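Local coordinates for protein beta-N-acetylglucosaminidase (Thermotoga maritima, PDB 3WO8) that probably hydrolyses terminal non-reducing N-acetyl-D-hexosamine residues from N-acetyl-beta-D-hexosaminides, as a family 3 glycoside hydrolase with a TIM-barrel domain, at residues B[159-163]-B[164-168]; B[104-107]-B[108-112]. One frame throughout, in Å; residues are numbered along the deposited sequence.

Interaction 1 of 2, residues B[159-163]-B[164-168]; sequences EGYLE and GGVIP
Two backbone amides share the carbonyl oxygen of Tyr161: Val166 N lies 2.9 Å from Tyr161 O, and Gly165 N lies 3.1 Å from the same oxygen, the two arriving from opposite faces of the carbonyl plane. The second bond is more bent, 139° at the hydrogen, and the same N-H makes a weak bond to Leu162 O. One residue earlier, Gly164 N still makes the regular helical bond of 2.9 Å to Gly160 O. Val166 N to Tyr161 O, with the weak Gly165 N to Leu162 O bond, makes a Schellman motif, with Gly165 at C-prime and a positive phi of 128°, where a side chain would run into the preceding carbonyl oxygen. This ends helix 147-164 and turns the chain into strand 167-173 of the TIM barrel. Side chains pack across the turn. Val166 CG2, set between its own backbone N and carbonyl carbon, packs 3.7 Å from Tyr161 CD1, meeting the ring obliquely. Leu162 crosses Pro168 at about a right angle, its CG 3.8 Å from Pro168 CD. Trimming Leu162 to an alanine would probably leave the Pro168 ring without this apolar partner and open a gap beside it. Val122, on neighbouring strand 121-122, packs against both Tyr161 and Val166.

Interaction 2 of 2, residues B[104-107]-B[108-112]; sequences YRYS and RVAGK
This is a contact between successive turns of one alpha helix, 100-117, which packs beside helix 147-164 in the TIM-barrel domain. Regular i to i+4 backbone bonds hold it. Ala110 N to Tyr106 O is short at 2.7 Å and nearly straight, 171° at the hydrogen, whereas Arg108 N reaches Tyr104 O at 2.9 Å. The same i to i+4 spacing brings two pairs of side chains together. With CG anti to the backbone N (chi1 165°), the Tyr106 ring lies so that Ala110 CB sits over one face, 4.3 Å from the centroid and displaced toward the rim, in a CH-pi contact. On another side of the helix, Tyr104 and the extended Arg108 meet obliquely, ring and guanidinium planes 77° apart. The main polar partner of the guanidinium is Glu163, which forms a salt bridge with NH1. Ser107 OG turns back to bond Thr103 O, one turn earlier. Arg105 and Val109 face the second subunit, where Phe335 of that chain receives Arg105 in a cation-pi contact. At the edge of the Tyr104 ring, near its plane, Arg108 NH2 lies 3.6 Å from Tyr104 OH and 4.0 Å from Tyr104 CE2.

In the fold
Read from the N terminus, interaction 2 comes first, within helix 100-117; the chain then passes through strand 121-122 and helix 147-164 before interaction 1 ends that helix and leads into strand 167-173. The two are in series, neither enclosing the other: interaction 2 lies wholly within one helix and closes no loop, while interaction 1 closes only the tight turn at a helix end. Their centres are about 7 Å apart, because the two helices lie side by side. Besides the salt bridge between the helices, Tyr104 packs on Gly160 and Lys112 on Gly164. Ile167 makes backbone hydrogen bonds with Asn120 and Val122, so strand 167-173 lies beside strand 121-122, and helix 100-117 reaches the second subunit.

Interaction 1 of 2, residues B[159-163]-B[164-168]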
ATOM      1  N   GLU B 159      18.859  -9.780  -7.540  1.00 48.22           N
ATOM      2  CA  GLU B 159      18.144 -10.629  -8.502  1.00 52.46           C
ATOM      3  C   GLU B 159      16.641 -10.411  -8.393  1.00 49.42           C
ATOM      4  O   GLU B 159      15.966 -10.175  -9.407  1.00 39.43           O
ATOM      5  CB  GLU B 159      18.442 -12.115  -8.259  1.00 62.15           C
ATOM      6  CG  GLU B 159      19.847 -12.568  -8.672  1.00 70.09           C
ATOM      7  CD  GLU B 159      20.303 -13.873  -8.012  1.00 76.66           C
ATOM      8  OE1 GLU B 159      19.451 -14.608  -7.448  1.00 80.17           O
ATOM      9  OE2 GLU B 159      21.526 -14.155  -8.049  1.00 78.50           O
ATOM     10  N   GLY B 160      16.139 -10.483  -7.150  1.00 44.48           N
ATOM     11  CA  GLY B 160      14.715 -10.244  -6.861  1.00 43.32           C
ATOM     12  C   GLY B 160      14.204  -8.933  -7.444  1.00 43.59           C
ATOM     13  O   GLY B 160      13.231  -8.900  -8.212  1.00 45.47           O
ATOM     14  N   TYR B 161      14.890  -7.845  -7.122  1.00 40.46           N
ATOM     15  CA  TYR B 161      14.449  -6.544  -7.570  1.00 38.52           C
ATOM     16  C   TYR B 161      14.481  -6.456  -9.093  1.00 37.47           C
ATOM     17  O   TYR B 161      13.646  -5.803  -9.710  1.00 38.48           O
ATOM     18  CB  TYR B 161      15.330  -5.438  -6.983  1.00 39.89           C
ATOM     19  CG  TYR B 161      15.117  -5.091  -5.519  1.00 39.58           C
ATOM     20  CD1 TYR B 161      13.949  -4.468  -5.084  1.00 36.86           C
ATOM     21  CD2 TYR B 161      16.107  -5.351  -4.562  1.00 42.54           C
ATOM     22  CE1 TYR B 161      13.764  -4.144  -3.733  1.00 37.18           C
ATOM     23  CE2 TYR B 161      15.920  -5.039  -3.205  1.00 40.21           C
ATOM     24  CZ  TYR B 161      14.746  -4.433  -2.796  1.00 36.16           C
ATOM     25  OH  TYR B 161      14.561  -4.083  -1.475  1.00 32.11           O
ATOM     26  N   LEU B 162      15.470  -7.061  -9.719  1.00 39.23           N
ATOM     27  CA  LEU B 162      15.517  -6.973 -11.189  1.00 42.23           C
ATOM     28  C   LEU B 162      14.412  -7.812 -11.803  1.00 39.84           C
ATOM     29  O   LEU B 162      13.805  -7.398 -12.793  1.00 36.93           O
ATOM     30  CB  LEU B 162      16.853  -7.426 -11.754  1.00 44.72           C
ATOM     31  CG  LEU B 162      18.017  -6.531 -11.363  1.00 49.35           C
ATOM     32  CD1 LEU B 162      19.235  -7.366 -10.969  1.00 49.18           C
ATOM     33  CD2 LEU B 162      18.322  -5.561 -12.509  1.00 49.72           C
ATOM     34  N   GLU B 163      14.150  -8.984 -11.215  1.00 39.18           N
ATOM     35  CA  GLU B 163      13.130  -9.862 -11.744  1.00 40.15           C
ATOM     36  C   GLU B 163      11.842  -9.052 -11.698  1.00 39.54           C
ATOM     37  O   GLU B 163      11.093  -9.050 -12.657  1.00 34.66           O
ATOM     38  CB  GLU B 163      13.002 -11.154 -10.910  1.00 51.52           C
ATOM     39  CG  GLU B 163      12.804 -12.471 -11.679  1.00 64.71           C
ATOM     40  CD  GLU B 163      11.746 -12.408 -12.787  1.00 76.67           C
ATOM     41  OE1 GLU B 163      10.551 -12.674 -12.495  1.00 77.78           O
ATOM     42  OE2 GLU B 163      12.120 -12.113 -13.956  1.00 80.10           O
ATOM     43  N   GLY B 164      11.623  -8.323 -10.591  1.00 40.71           N
ATOM     44  CA  GLY B 164      10.378  -7.549 -10.376  1.00 39.59           C
ATOM     45  C   GLY B 164      10.207  -6.321 -11.263  1.00 39.03           C
ATOM     46  O   GLY B 164       9.086  -5.877 -11.557  1.00 38.42           O
ATOM     47  N   GLY B 165      11.311  -5.729 -11.690  1.00 38.71           N
ATOM     48  CA  GLY B 165      11.204  -4.580 -12.582  1.00 37.16           C
ATOM     49  C   GLY B 165      11.970  -3.359 -12.158  1.00 38.29           C
ATOM     50  O   GLY B 165      11.858  -2.327 -12.814  1.00 41.87           O
ATOM     51  N   VAL B 166      12.761  -3.447 -11.097  1.00 37.93           N
ATOM     52  CA  VAL B 166      13.548  -2.292 -10.701  1.00 38.95           C
ATOM     53  C   VAL B 166      15.037  -2.590 -10.613  1.00 37.94           C
ATOM     54  O   VAL B 166      15.460  -3.662 -10.177  1.00 31.74           O
ATOM     55  CB  VAL B 166      13.053  -1.661  -9.367  1.00 38.80           C
ATOM     56  CG1 VAL B 166      11.570  -1.355  -9.464  1.00 38.73           C
ATOM     57  CG2 VAL B 166      13.337  -2.580  -8.178  1.00 39.73           C
ATOM     58  N   ILE B 167      15.808  -1.569 -10.978  1.00 40.36           N
ATOM     59  CA  ILE B 167      17.245  -1.621 -10.878  1.00 40.66           C
ATOM     60  C   ILE B 167      17.596  -1.268  -9.459  1.00 38.80           C
ATOM     61  O   ILE B 167      17.175  -0.207  -8.954  1.00 37.39           O
ATOM     62  CB  ILE B 167      17.910  -0.586 -11.771  1.00 47.96           C
ATOM     63  CG1 ILE B 167      17.443  -0.758 -13.218  1.00 51.10           C
ATOM     64  CG2 ILE B 167      19.424  -0.728 -11.711  1.00 45.45           C
ATOM     65  CD1 ILE B 167      17.622   0.495 -14.035  1.00 49.12           C
ATOM     66  N   PRO B 168      18.369  -2.140  -8.798  1.00 33.15           N
ATOM     67  CA  PRO B 168      18.742  -1.853  -7.440  1.00 33.33           C
ATOM     68  C   PRO B 168      19.984  -1.056  -7.395  1.00 37.73           C
ATOM     69  O   PRO B 168      20.679  -0.891  -8.393  1.00 37.24           O
ATOM     70  CB  PRO B 168      19.014  -3.224  -6.843  1.00 35.38           C
ATOM     71  CG  PRO B 168      19.547  -4.001  -8.015  1.00 38.06           C
ATOM     72  CD  PRO B 168      18.845  -3.444  -9.245  1.00 33.55           C
TER

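Interaction 2 of 2, residues B[104-107]-B[108-112]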
ATOM      1  N   TYR B 104      15.245 -13.081  -1.951  1.00 41.87           N
ATOM      2  CA  TYR B 104      14.929 -13.021  -3.371  1.00 40.52           C
ATOM      3  C   TYR B 104      13.412 -12.760  -3.528  1.00 40.29           C
ATOM      4  O   TYR B 104      12.978 -11.905  -4.317  1.00 36.21           O
ATOM      5  CB  TYR B 104      15.339 -14.328  -4.097  1.00 39.22           C
ATOM      6  CG  TYR B 104      14.833 -14.385  -5.532  1.00 39.54           C
ATOM      7  CD1 TYR B 104      15.507 -13.718  -6.552  1.00 40.37           C
ATOM      8  CD2 TYR B 104      13.647 -15.062  -5.861  1.00 40.55           C
ATOM      9  CE1 TYR B 104      15.033 -13.727  -7.865  1.00 42.49           C
ATOM     10  CE2 TYR B 104      13.150 -15.072  -7.172  1.00 39.97           C
ATOM     11  CZ  TYR B 104      13.847 -14.410  -8.172  1.00 44.19           C
ATOM     12  OH  TYR B 104      13.390 -14.428  -9.483  1.00 46.27           O
ATOM     13  N   ARG B 105      12.640 -13.532  -2.765  1.00 38.72           N
ATOM     14  CA  ARG B 105      11.181 -13.543  -2.821  1.00 39.06           C
ATOM     15  C   ARG B 105      10.613 -12.178  -2.489  1.00 39.76           C
ATOM     16  O   ARG B 105       9.799 -11.651  -3.251  1.00 39.48           O
ATOM     17  CB  ARG B 105      10.641 -14.575  -1.819  1.00 42.36           C
ATOM     18  CG  ARG B 105       9.592 -15.489  -2.403  1.00 45.87           C
ATOM     19  CD  ARG B 105       8.173 -15.266  -1.901  1.00 43.25           C
ATOM     20  NE  ARG B 105       7.715 -16.378  -1.066  1.00 42.54           N
ATOM     21  CZ  ARG B 105       6.434 -16.689  -0.860  1.00 45.53           C
ATOM     22  NH1 ARG B 105       6.130 -17.698  -0.071  1.00 47.95           N
ATOM     23  NH2 ARG B 105       5.446 -15.980  -1.404  1.00 47.03           N
ATOM     24  N   TYR B 106      11.054 -11.619  -1.353  1.00 36.96           N
ATOM     25  CA  TYR B 106      10.609 -10.298  -0.905  1.00 39.53           C
ATOM     26  C   TYR B 106      10.952  -9.239  -1.953  1.00 43.39           C
ATOM     27  O   TYR B 106      10.056  -8.505  -2.444  1.00 40.57           O
ATOM     28  CB  TYR B 106      11.260  -9.913   0.417  1.00 40.04           C
ATOM     29  CG  TYR B 106      11.117  -8.439   0.709  1.00 41.27           C
ATOM     30  CD1 TYR B 106       9.888  -7.899   1.114  1.00 44.56           C
ATOM     31  CD2 TYR B 106      12.190  -7.584   0.559  1.00 42.03           C
ATOM     32  CE1 TYR B 106       9.735  -6.536   1.352  1.00 45.10           C
ATOM     33  CE2 TYR B 106      12.050  -6.224   0.785  1.00 45.11           C
ATOM     34  CZ  TYR B 106      10.832  -5.688   1.172  1.00 45.19           C
ATOM     35  OH  TYR B 106      10.753  -4.317   1.390  1.00 41.01           O
ATOM     36  N   SER B 107      12.248  -9.207  -2.300  1.00 40.50           N
ATOM     37  CA  SER B 107      12.774  -8.262  -3.263  1.00 39.68           C
ATOM     38  C   SER B 107      11.974  -8.277  -4.517  1.00 38.00           C
ATOM     39  O   SER B 107      11.696  -7.214  -5.068  1.00 40.10           O
ATOM     40  CB  SER B 107      14.228  -8.548  -3.564  1.00 37.64           C
ATOM     41  OG  SER B 107      14.944  -8.602  -2.342  1.00 40.26           O
ATOM     42  N   ARG B 108      11.555  -9.458  -4.950  1.00 38.77           N
ATOM     43  CA  ARG B 108      10.757  -9.573  -6.165  1.00 42.14           C
ATOM     44  C   ARG B 108       9.356  -8.963  -5.993  1.00 41.57           C
ATOM     45  O   ARG B 108       8.872  -8.193  -6.879  1.00 36.33           O
ATOM     46  CB  ARG B 108      10.645 -11.030  -6.571  1.00 51.33           C
ATOM     47  CG  ARG B 108      10.028 -11.274  -7.950  1.00 58.07           C
ATOM     48  CD  ARG B 108       9.712 -12.761  -8.103  1.00 69.88           C
ATOM     49  NE  ARG B 108       9.029 -13.100  -9.357  1.00 80.74           N
ATOM     50  CZ  ARG B 108       9.118 -14.280  -9.995  1.00 93.55           C
ATOM     51  NH1 ARG B 108       8.446 -14.458 -11.128  1.00 95.86           N
ATOM     52  NH2 ARG B 108       9.873 -15.286  -9.530  1.00 89.26           N
ATOM     53  N   VAL B 109       8.697  -9.275  -4.873  1.00 36.08           N
ATOM     54  CA  VAL B 109       7.374  -8.694  -4.703  1.00 38.62           C
ATOM     55  C   VAL B 109       7.511  -7.194  -4.530  1.00 35.58           C
ATOM     56  O   VAL B 109       6.687  -6.420  -5.048  1.00 38.06           O
ATOM     57  CB  VAL B 109       6.480  -9.304  -3.568  1.00 41.24           C
ATOM     58  CG1 VAL B 109       6.878 -10.719  -3.178  1.00 41.65           C
ATOM     59  CG2 VAL B 109       6.417  -8.427  -2.344  1.00 40.24           C
ATOM     60  N   ALA B 110       8.540  -6.772  -3.801  1.00 31.69           N
ATOM     61  CA  ALA B 110       8.780  -5.332  -3.618  1.00 31.03           C
ATOM     62  C   ALA B 110       9.049  -4.661  -4.942  1.00 30.95           C
ATOM     63  O   ALA B 110       8.446  -3.640  -5.285  1.00 30.73           O
ATOM     64  CB  ALA B 110       9.950  -5.118  -2.704  1.00 32.49           C
ATOM     65  N   GLY B 111       9.942  -5.270  -5.712  1.00 30.47           N
ATOM     66  CA  GLY B 111      10.215  -4.816  -7.068  1.00 31.13           C
ATOM     67  C   GLY B 111       8.977  -4.731  -7.962  1.00 33.50           C
ATOM     68  O   GLY B 111       8.784  -3.729  -8.689  1.00 33.39           O
ATOM     69  N   LYS B 112       8.159  -5.779  -7.943  1.00 31.40           N
ATOM     70  CA  LYS B 112       7.044  -5.840  -8.860  1.00 35.36           C
ATOM     71  C   LYS B 112       6.041  -4.729  -8.490  1.00 31.85           C
ATOM     72  O   LYS B 112       5.509  -4.025  -9.334  1.00 30.53           O
ATOM     73  CB  LYS B 112       6.428  -7.252  -8.859  1.00 40.49           C
ATOM     74  CG  LYS B 112       5.450  -7.506  -9.997  1.00 51.65           C
ATOM     75  CD  LYS B 112       6.133  -7.768 -11.353  1.00 66.54           C
ATOM     76  CE  LYS B 112       5.156  -7.857 -12.535  1.00 74.54           C
ATOM     77  NZ  LYS B 112       4.329  -6.622 -12.692  1.00 78.23           N
TER